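Local coordinates for protein intermedilysin (Streptococcus intermedius, PDB 5IMW) that probably lyses host cells by binding cholesterol-containing membranes, inserting into them after a large conformational change and assembling into an oligomeric pore, at residues A[21-26]-A[83-88]; A[54-59]-A[347-352]; A[90-95]-A[228-233]. One frame throughout, in Å; residues are numbered along the deposited sequence.

Contact 1: A[21-26]-A[83-88]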
loop_
_atom_site.group_PDB
_atom_site.type_symbol
_atom_site.label_atom_id
_atom_site.label_comp_id
_atom_site.label_asym_id
_atom_site.label_seq_id
_atom_site.Cartn_x
_atom_site.Cartn_y
_atom_site.Cartn_z
ATOM N N ASN A 21 -3.441 -2.462 20.767
ATOM C CA ASN A 21 -3.575 -1.077 21.198
ATOM C C ASN A 21 -2.249 -0.525 21.710
ATOM O O ASN A 21 -1.998 0.681 21.606
ATOM C CB ASN A 21 -4.657 -0.951 22.275
ATOM C CG ASN A 21 -5.940 -0.337 21.742
ATOM O OD1 ASN A 21 -6.196 0.853 21.930
ATOM N ND2 ASN A 21 -6.748 -1.145 21.063
ATOM N N ILE A 22 -1.397 -1.392 22.266
ATOM C CA ILE A 22 -0.072 -0.957 22.698
ATOM C C ILE A 22 0.821 -0.711 21.494
ATOM O O ILE A 22 1.671 0.188 21.505
ATOM C CB ILE A 22 0.564 -1.993 23.639
ATOM C CG1 ILE A 22 -0.368 -2.325 24.797
ATOM C CG2 ILE A 22 1.892 -1.469 24.173
ATOM C CD1 ILE A 22 0.089 -3.515 25.589
ATOM N N LEU A 23 0.660 -1.513 20.448
ATOM C CA LEU A 23 1.480 -1.399 19.247
ATOM C C LEU A 23 0.843 -0.450 18.238
ATOM O O LEU A 23 0.762 -0.735 17.045
ATOM C CB LEU A 23 1.693 -2.780 18.646
ATOM C CG LEU A 23 2.401 -3.759 19.583
ATOM C CD1 LEU A 23 2.217 -5.186 19.106
ATOM C CD2 LEU A 23 3.879 -3.413 19.700
ATOM N N THR A 24 0.386 0.698 18.731
ATOM C CA THR A 24 -0.304 1.692 17.923
ATOM C C THR A 24 0.482 2.994 17.988
ATOM O O THR A 24 0.744 3.510 19.080
ATOM C CB THR A 24 -1.738 1.899 18.414
ATOM O OG1 THR A 24 -2.231 0.680 18.983
ATOM C CG2 THR A 24 -2.643 2.300 17.262
ATOM N N HIS A 25 0.866 3.513 16.823
ATOM C CA HIS A 25 1.591 4.774 16.715
ATOM C C HIS A 25 0.720 5.763 15.954
ATOM O O HIS A 25 0.398 5.537 14.783
ATOM C CB HIS A 25 2.936 4.583 16.009
ATOM C CG HIS A 25 3.639 5.868 15.698
ATOM N ND1 HIS A 25 4.305 6.603 16.656
ATOM C CD2 HIS A 25 3.772 6.554 14.539
ATOM C CE1 HIS A 25 4.822 7.684 16.098
ATOM N NE2 HIS A 25 4.512 7.678 14.815
ATOM N N GLN A 26 0.339 6.854 16.617
ATOM C CA GLN A 26 -0.535 7.865 16.030
ATOM C C GLN A 26 0.311 9.055 15.591
ATOM O O GLN A 26 0.878 9.764 16.429
ATOM C CB GLN A 26 -1.608 8.305 17.025
ATOM C CG GLN A 26 -2.782 9.039 16.383
ATOM C CD GLN A 26 -3.836 8.094 15.834
ATOM O OE1 GLN A 26 -4.029 6.992 16.352
ATOM N NE2 GLN A 26 -4.523 8.519 14.779
ATOM N N SER A 83 10.483 1.938 21.157
ATOM C CA SER A 83 11.548 1.616 20.212
ATOM C C SER A 83 11.103 0.588 19.177
ATOM O O SER A 83 11.569 0.622 18.033
ATOM C CB SER A 83 12.782 1.113 20.961
ATOM O OG SER A 83 12.422 0.417 22.140
ATOM N N LEU A 84 10.209 -0.331 19.550
ATOM C CA LEU A 84 9.756 -1.334 18.593
ATOM C C LEU A 84 8.913 -0.711 17.488
ATOM O O LEU A 84 8.966 -1.169 16.340
ATOM C CB LEU A 84 8.965 -2.429 19.310
ATOM C CG LEU A 84 8.640 -3.682 18.490
ATOM C CD1 LEU A 84 9.899 -4.476 18.185
ATOM C CD2 LEU A 84 7.627 -4.558 19.209
ATOM N N LEU A 85 8.137 0.327 17.805
ATOM C CA LEU A 85 7.327 0.984 16.785
ATOM C C LEU A 85 8.198 1.747 15.796
ATOM O O LEU A 85 7.868 1.836 14.609
ATOM C CB LEU A 85 6.315 1.919 17.442
ATOM C CG LEU A 85 5.340 1.243 18.406
ATOM C CD1 LEU A 85 4.449 2.271 19.079
ATOM C CD2 LEU A 85 4.498 0.205 17.682
ATOM N N GLU A 86 9.310 2.307 16.264
ATOM C CA GLU A 86 10.316 2.872 15.375
ATOM C C GLU A 86 11.159 1.798 14.700
ATOM O O GLU A 86 12.100 2.134 13.972
ATOM C CB GLU A 86 11.225 3.830 16.148
ATOM C CG GLU A 86 10.519 5.075 16.662
ATOM C CD GLU A 86 11.369 5.860 17.648
ATOM O OE1 GLU A 86 12.501 5.419 17.942
ATOM O OE2 GLU A 86 10.905 6.916 18.129
ATOM N N ASN A 87 10.848 0.522 14.936
ATOM C CA ASN A 87 11.563 -0.596 14.328
ATOM C C ASN A 87 13.051 -0.562 14.661
ATOM O O ASN A 87 13.888 -0.979 13.858
ATOM C CB ASN A 87 11.354 -0.627 12.812
ATOM C CG ASN A 87 11.824 -1.925 12.192
ATOM O OD1 ASN A 87 11.141 -2.948 12.271
ATOM N ND2 ASN A 87 12.996 -1.893 11.572
ATOM N N LEU A 88 13.384 -0.045 15.843
ATOM C CA LEU A 88 14.732 -0.140 16.407
ATOM C C LEU A 88 14.648 -0.737 17.808
ATOM O O LEU A 88 14.959 -0.078 18.805
ATOM C CB LEU A 88 15.408 1.231 16.434
ATOM C CG LEU A 88 16.365 1.555 15.283
ATOM C CD1 LEU A 88 15.629 1.728 13.953
ATOM C CD2 LEU A 88 17.185 2.797 15.616
#

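Contact 2: A[54-59]-A[347-352]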
loop_
_atom_site.group_PDB
_atom_site.type_symbol
_atom_site.label_atom_id
_atom_site.label_comp_id
_atom_site.label_asym_id
_atom_site.label_seq_id
_atom_site.Cartn_x
_atom_site.Cartn_y
_atom_site.Cartn_z
ATOM N N SER A 54 -6.639 9.988 5.927
ATOM C CA SER A 54 -6.054 9.229 7.021
ATOM C C SER A 54 -5.730 7.819 6.543
ATOM O O SER A 54 -6.459 7.245 5.729
ATOM C CB SER A 54 -7.003 9.179 8.225
ATOM O OG SER A 54 -8.128 8.359 7.966
ATOM N N ILE A 55 -4.626 7.271 7.048
ATOM C CA ILE A 55 -4.174 5.931 6.697
ATOM C C ILE A 55 -3.979 5.137 7.979
ATOM O O ILE A 55 -3.432 5.651 8.960
ATOM C CB ILE A 55 -2.870 5.964 5.870
ATOM C CG1 ILE A 55 -2.356 4.545 5.629
ATOM C CG2 ILE A 55 -1.807 6.805 6.570
ATOM C CD1 ILE A 55 -1.217 4.470 4.644
ATOM N N SER A 56 -4.433 3.883 7.974
ATOM C CA SER A 56 -4.283 2.984 9.114
ATOM C C SER A 56 -3.803 1.639 8.586
ATOM O O SER A 56 -4.562 0.924 7.922
ATOM C CB SER A 56 -5.599 2.838 9.883
ATOM O OG SER A 56 -6.294 1.662 9.501
ATOM N N ASN A 57 -2.550 1.294 8.875
ATOM C CA ASN A 57 -1.920 0.087 8.354
ATOM C C ASN A 57 -1.447 -0.784 9.508
ATOM O O ASN A 57 -0.745 -0.304 10.404
ATOM C CB ASN A 57 -0.742 0.434 7.439
ATOM C CG ASN A 57 -0.152 -0.786 6.761
ATOM O OD1 ASN A 57 1.025 -1.098 6.936
ATOM N ND2 ASN A 57 -0.972 -1.489 5.986
ATOM N N ALA A 58 -1.825 -2.059 9.477
ATOM C CA ALA A 58 -1.459 -3.024 10.503
ATOM C C ALA A 58 -0.628 -4.129 9.867
ATOM O O ALA A 58 -1.055 -4.741 8.883
ATOM C CB ALA A 58 -2.704 -3.611 11.171
ATOM N N THR A 59 0.556 -4.378 10.425
ATOM C CA THR A 59 1.478 -5.357 9.868
ATOM C C THR A 59 2.168 -6.119 10.988
ATOM O O THR A 59 2.579 -5.528 11.991
ATOM C CB THR A 59 2.546 -4.694 8.984
ATOM O OG1 THR A 59 3.445 -3.938 9.804
ATOM C CG2 THR A 59 1.909 -3.769 7.952
ATOM N N GLN A 347 0.351 -1.264 14.387
ATOM C CA GLN A 347 -0.637 -0.463 13.677
ATOM C C GLN A 347 -0.181 0.990 13.680
ATOM O O GLN A 347 0.003 1.582 14.748
ATOM C CB GLN A 347 -2.013 -0.606 14.331
ATOM C CG GLN A 347 -3.181 -0.404 13.381
ATOM C CD GLN A 347 -4.490 -0.906 13.959
ATOM O OE1 GLN A 347 -4.554 -1.310 15.120
ATOM N NE2 GLN A 347 -5.544 -0.887 13.148
ATOM N N ASN A 348 0.007 1.555 12.492
ATOM C CA ASN A 348 0.446 2.936 12.335
ATOM C C ASN A 348 -0.680 3.750 11.715
ATOM O O ASN A 348 -1.200 3.389 10.654
ATOM C CB ASN A 348 1.703 3.023 11.463
ATOM C CG ASN A 348 2.859 2.209 12.017
ATOM O OD1 ASN A 348 2.677 1.365 12.895
ATOM N ND2 ASN A 348 4.059 2.457 11.501
ATOM N N ASN A 349 -1.054 4.843 12.379
ATOM C CA ASN A 349 -2.128 5.710 11.922
ATOM C C ASN A 349 -1.618 7.141 11.826
ATOM O O ASN A 349 -0.750 7.559 12.598
ATOM C CB ASN A 349 -3.337 5.641 12.868
ATOM C CG ASN A 349 -3.781 4.213 13.143
ATOM O OD1 ASN A 349 -3.526 3.308 12.347
ATOM N ND2 ASN A 349 -4.448 4.006 14.271
ATOM N N THR A 350 -2.160 7.891 10.871
ATOM C CA THR A 350 -1.752 9.277 10.671
ATOM C C THR A 350 -2.702 9.925 9.675
ATOM O O THR A 350 -3.473 9.249 8.989
ATOM C CB THR A 350 -0.303 9.374 10.178
ATOM O OG1 THR A 350 0.047 10.747 9.966
ATOM C CG2 THR A 350 -0.127 8.613 8.881
ATOM N N ASP A 351 -2.640 11.252 9.614
ATOM C CA ASP A 351 -3.312 12.033 8.589
ATOM C C ASP A 351 -2.271 12.656 7.668
ATOM O O ASP A 351 -1.084 12.730 7.999
ATOM C CB ASP A 351 -4.194 13.124 9.208
ATOM C CG ASP A 351 -5.367 12.555 9.982
ATOM O OD1 ASP A 351 -5.749 11.397 9.720
ATOM O OD2 ASP A 351 -5.915 13.269 10.849
ATOM N N TYR A 352 -2.726 13.102 6.499
ATOM C CA TYR A 352 -1.816 13.674 5.517
ATOM C C TYR A 352 -2.616 14.438 4.472
ATOM O O TYR A 352 -3.822 14.231 4.311
ATOM C CB TYR A 352 -0.958 12.586 4.854
ATOM C CG TYR A 352 -1.743 11.602 4.013
ATOM C CD1 TYR A 352 -2.537 10.627 4.605
ATOM C CD2 TYR A 352 -1.682 11.641 2.626
ATOM C CE1 TYR A 352 -3.254 9.726 3.839
ATOM C CE2 TYR A 352 -2.394 10.746 1.854
ATOM C CZ TYR A 352 -3.178 9.791 2.464
ATOM O OH TYR A 352 -3.889 8.897 1.696
#

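Contact 3: A[90-95]-A[228-233]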
loop_
_atom_site.group_PDB
_atom_site.type_symbol
_atom_site.label_atom_id
_atom_site.label_comp_id
_atom_site.label_asym_id
_atom_site.label_seq_id
_atom_site.Cartn_x
_atom_site.Cartn_y
_atom_site.Cartn_z
ATOM N N THR A 90 14.990 -2.620 21.410
ATOM C CA THR A 90 16.048 -2.763 22.400
ATOM C C THR A 90 15.910 -4.103 23.107
ATOM O O THR A 90 14.852 -4.411 23.665
ATOM C CB THR A 90 15.991 -1.624 23.420
ATOM O OG1 THR A 90 16.248 -0.381 22.760
ATOM C CG2 THR A 90 17.020 -1.829 24.526
ATOM N N LEU A 91 16.983 -4.887 23.090
ATOM C CA LEU A 91 16.976 -6.181 23.756
ATOM C C LEU A 91 16.901 -6.006 25.268
ATOM O O LEU A 91 17.540 -5.121 25.842
ATOM C CB LEU A 91 18.229 -6.974 23.381
ATOM C CG LEU A 91 18.135 -7.823 22.112
ATOM C CD1 LEU A 91 19.426 -7.752 21.310
ATOM C CD2 LEU A 91 17.828 -9.264 22.478
ATOM N N ILE A 92 16.104 -6.853 25.911
ATOM C CA ILE A 92 16.051 -6.897 27.370
ATOM C C ILE A 92 17.385 -7.459 27.848
ATOM O O ILE A 92 17.682 -8.631 27.582
ATOM C CB ILE A 92 14.877 -7.751 27.873
ATOM C CG1 ILE A 92 13.552 -7.201 27.344
ATOM C CG2 ILE A 92 14.860 -7.779 29.397
ATOM C CD1 ILE A 92 12.358 -8.074 27.653
ATOM N N PRO A 93 18.220 -6.678 28.545
ATOM C CA PRO A 93 19.511 -7.218 28.996
ATOM C C PRO A 93 19.352 -8.186 30.158
ATOM O O PRO A 93 19.261 -7.769 31.318
ATOM C CB PRO A 93 20.291 -5.962 29.399
ATOM C CG PRO A 93 19.239 -5.001 29.827
ATOM C CD PRO A 93 18.033 -5.278 28.968
ATOM N N VAL A 94 19.324 -9.484 29.858
ATOM C CA VAL A 94 19.047 -10.502 30.863
ATOM C C VAL A 94 19.518 -11.842 30.324
ATOM O O VAL A 94 19.521 -12.074 29.112
ATOM C CB VAL A 94 17.538 -10.530 31.221
ATOM C CG1 VAL A 94 16.694 -10.808 29.981
ATOM C CG2 VAL A 94 17.258 -11.557 32.297
ATOM N N ASN A 95 19.916 -12.729 31.233
ATOM C CA ASN A 95 20.271 -14.086 30.851
ATOM C C ASN A 95 19.074 -14.778 30.205
ATOM O O ASN A 95 17.925 -14.348 30.342
ATOM C CB ASN A 95 20.745 -14.873 32.071
ATOM C CG ASN A 95 21.808 -14.137 32.856
ATOM O OD1 ASN A 95 21.504 -13.264 33.669
ATOM N ND2 ASN A 95 23.066 -14.480 32.614
ATOM N N ARG A 228 14.220 -3.992 34.909
ATOM C CA ARG A 228 14.474 -3.784 33.487
ATOM C C ARG A 228 13.286 -3.176 32.752
ATOM O O ARG A 228 13.376 -2.976 31.535
ATOM C CB ARG A 228 14.862 -5.110 32.826
ATOM C CG ARG A 228 16.346 -5.443 32.909
ATOM C CD ARG A 228 16.642 -6.510 33.952
ATOM N NE ARG A 228 18.065 -6.841 33.996
ATOM C CZ ARG A 228 18.591 -7.807 34.742
ATOM N NH1 ARG A 228 17.818 -8.554 35.517
ATOM N NH2 ARG A 228 19.898 -8.031 34.712
ATOM N N GLY A 229 12.189 -2.880 33.443
ATOM C CA GLY A 229 11.048 -2.246 32.817
ATOM C C GLY A 229 10.064 -3.189 32.167
ATOM O O GLY A 229 9.252 -2.743 31.350
ATOM N N VAL A 230 10.104 -4.475 32.500
ATOM C CA VAL A 230 9.191 -5.455 31.922
ATOM C C VAL A 230 7.922 -5.458 32.766
ATOM O O VAL A 230 7.909 -5.975 33.887
ATOM C CB VAL A 230 9.827 -6.848 31.858
ATOM C CG1 VAL A 230 8.872 -7.844 31.210
ATOM C CG2 VAL A 230 11.145 -6.799 31.093
ATOM N N ASN A 231 6.853 -4.884 32.226
ATOM C CA ASN A 231 5.595 -4.736 32.947
ATOM C C ASN A 231 4.475 -4.611 31.921
ATOM O O ASN A 231 4.678 -4.856 30.727
ATOM C CB ASN A 231 5.664 -3.533 33.893
ATOM C CG ASN A 231 6.279 -2.319 33.235
ATOM O OD1 ASN A 231 5.724 -1.762 32.289
ATOM N ND2 ASN A 231 7.439 -1.905 33.727
ATOM N N SER A 232 3.284 -4.224 32.384
ATOM C CA SER A 232 2.136 -4.122 31.488
ATOM C C SER A 232 2.293 -2.967 30.508
ATOM O O SER A 232 1.914 -3.088 29.338
ATOM C CB SER A 232 0.852 -3.966 32.299
ATOM O OG SER A 232 0.543 -5.157 33.002
ATOM N N LYS A 233 2.837 -1.834 30.966
ATOM C CA LYS A 233 3.078 -0.721 30.053
ATOM C C LYS A 233 3.930 -1.175 28.878
ATOM O O LYS A 233 3.686 -0.788 27.730
ATOM C CB LYS A 233 3.781 0.449 30.754
ATOM C CG LYS A 233 3.662 0.550 32.276
ATOM C CD LYS A 233 4.615 1.609 32.822
ATOM C CE LYS A 233 6.074 1.140 32.772
ATOM N NZ LYS A 233 7.041 2.216 33.119
#

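Contact 1: A[21-26]-A[83-88]
Leu85 enters the bend formed by Leu23, Thr24 and His25, where the chain passes from helix 19-22 into strand 24-26 by an inverse gamma turn centred on Leu23. The contact joins this helix-to-strand turn to the short helix 82-85. Apolar packing carries it. The two methyls of Leu85 divide the work: CD2 rests on the backbone of the turn, 3.8 Å from Leu23 C, while CD1 reaches the start of the strand, 4.1 Å from His25 CB. With CG beside the backbone N and opposite the carbonyl carbon (chi1 -60°), the fork of Leu85 is carried out toward the turn. In Leu84, CG instead lies opposite its own N (chi1 -169°), and its CD2 meets Leu23 CD2 at 3.9 Å. The end of Leu23 thus reaches both leucines through CD2, its side chain slanting across each, and Ile346 and Phe337 also pack against it.

No hydrogen bond crosses between the two segments. Thr24 OG1 donates to Asn21 O from above the carbonyl plane, and a weak bond from Thr24 N to Ile22 O closes the gamma turn. On the other segment Asn87 and Leu88 bond back to Leu84 and Ser83, a Schellman motif that ends the helix.

At the polar margin stand His25 and Glu86, both zinc ligands in another structure of this protein, although no zinc is bound to this chain. The imidazole leads away from Leu85, and His25 ND1 lies 6.8 Å from Glu86 OE2.

Contact 2: A[54-59]-A[347-352]
The ring of Tyr352 leans toward Ser54 and Ile55 with CE1 in front, 4.0 Å from Ser54 N and 4.3 Å from Ile55 CG2, both lying obliquely to it. Its CG sits between the backbone N and the carbonyl carbon (chi1 65°), which turns the ring back toward strand 54-59. The carboxylate of Asp351 also leans across, OD1 nearing Ser54 CB, while OD2 accepts a hydrogen bond from Leu30 N. The amide of Asn349 likewise reaches Ser56, and Gln347 CG lies 3.9 Å from Ala58 CB.

Backbone bonding makes the pair antiparallel beta structure, the short axes running at 171° and approaching to 4.7 Å. Two hydrogen-bonded pairs hold it. Ile55 N bonds to Thr350 O at 3.0 Å, almost in line with the carbonyl, and Thr350 N returns to Ile55 O at 3.2 Å, within the carbonyl plane. Asn57 and Asn348 exchange a second couple, Asn348 N to Asn57 O being 2.9 Å. Non-hydrogen-bonded pairs lie between and beyond them, with CA-H...O contacts such as Asn349 CA to Ile55 O.

Ser54, Ser56, Ala58, Gln347, Asn349 and Asp351 share one face. On the other, Ile55 and Thr350 lie side by side, pointing the same way and touching through their CG2 methyls.

Such long strands build the extended sheet that links the pore-forming body of these cytolysins to the C-terminal beta sandwich. Helix 160-167 probably belongs to one of the helical bundles that refold into the two transmembrane hairpins, as in perfringolysin O. Strand 346-361 is central here, flanked by the antiparallel strand 44-59 on one edge and by strand 24-26, parallel to 346-361, on the other, while helix 160-167 covers the face of Asn57, Asn348 and Thr350.

Contact 3: A[90-95]-A[228-233]
Ile92 and Val230 form the tight, buried part of this loop-to-loop contact: Ile92 CD1 meets Val230 CG2 at 3.9 Å, with the two side chains crossing at about a right angle. Beside them Arg228 CB approaches Ile92 CG2. Beyond this the packing opens toward solvent, where the long side chain of Arg228 runs past the exposed Pro93, the two CG atoms of Pro93 and Arg228 being 4.3 Å apart. A bend at chi2 (104°) sends the arginine on along the proline segment, and Val94 CG2 lies over one face of the guanidinium, 4.4 Å from Arg228 NH1. Pro93 O is 3.1 Å from Arg228 NE, placed obliquely to the guanidinium plane. The arginine's NH1 has a weak hydrogen bond to Asp224 O in the preceding helix 222-227.

Gly229, with positive phi, forms the Schellman end of that helix and turns the chain so that Val230 can face Ile92. Around the pair, Ile92 is backbone-bonded to Leu77 at strand 77-79, Lys79 NZ of the same strand bonds to Arg228 O, and Tyr11 of helix 2-14 bonds to Val230 O.

Overall arrangement
Contacts 1 and 2 have centres about 12 Å apart and both reach the long linking sheet, contact 1 through strand 24-26 alone; that strand lies beside strand 346-361, joined by probable bonds such as Leu23 O to Gln347 N. Their segments alternate along the chain. Contact 3 lies about 16 Å from contact 1, centre to centre, on the same side of the chain's centre, and begins after it closes; Ile22 packs on Ser232 and Lys233. Both segments of contact 3 fall between those of contact 2, yet these two stay about 14 Å apart at their nearest atoms. Contact 1 touches both others, so segment 21-26 connects the linking sheet with the loops around contact 3.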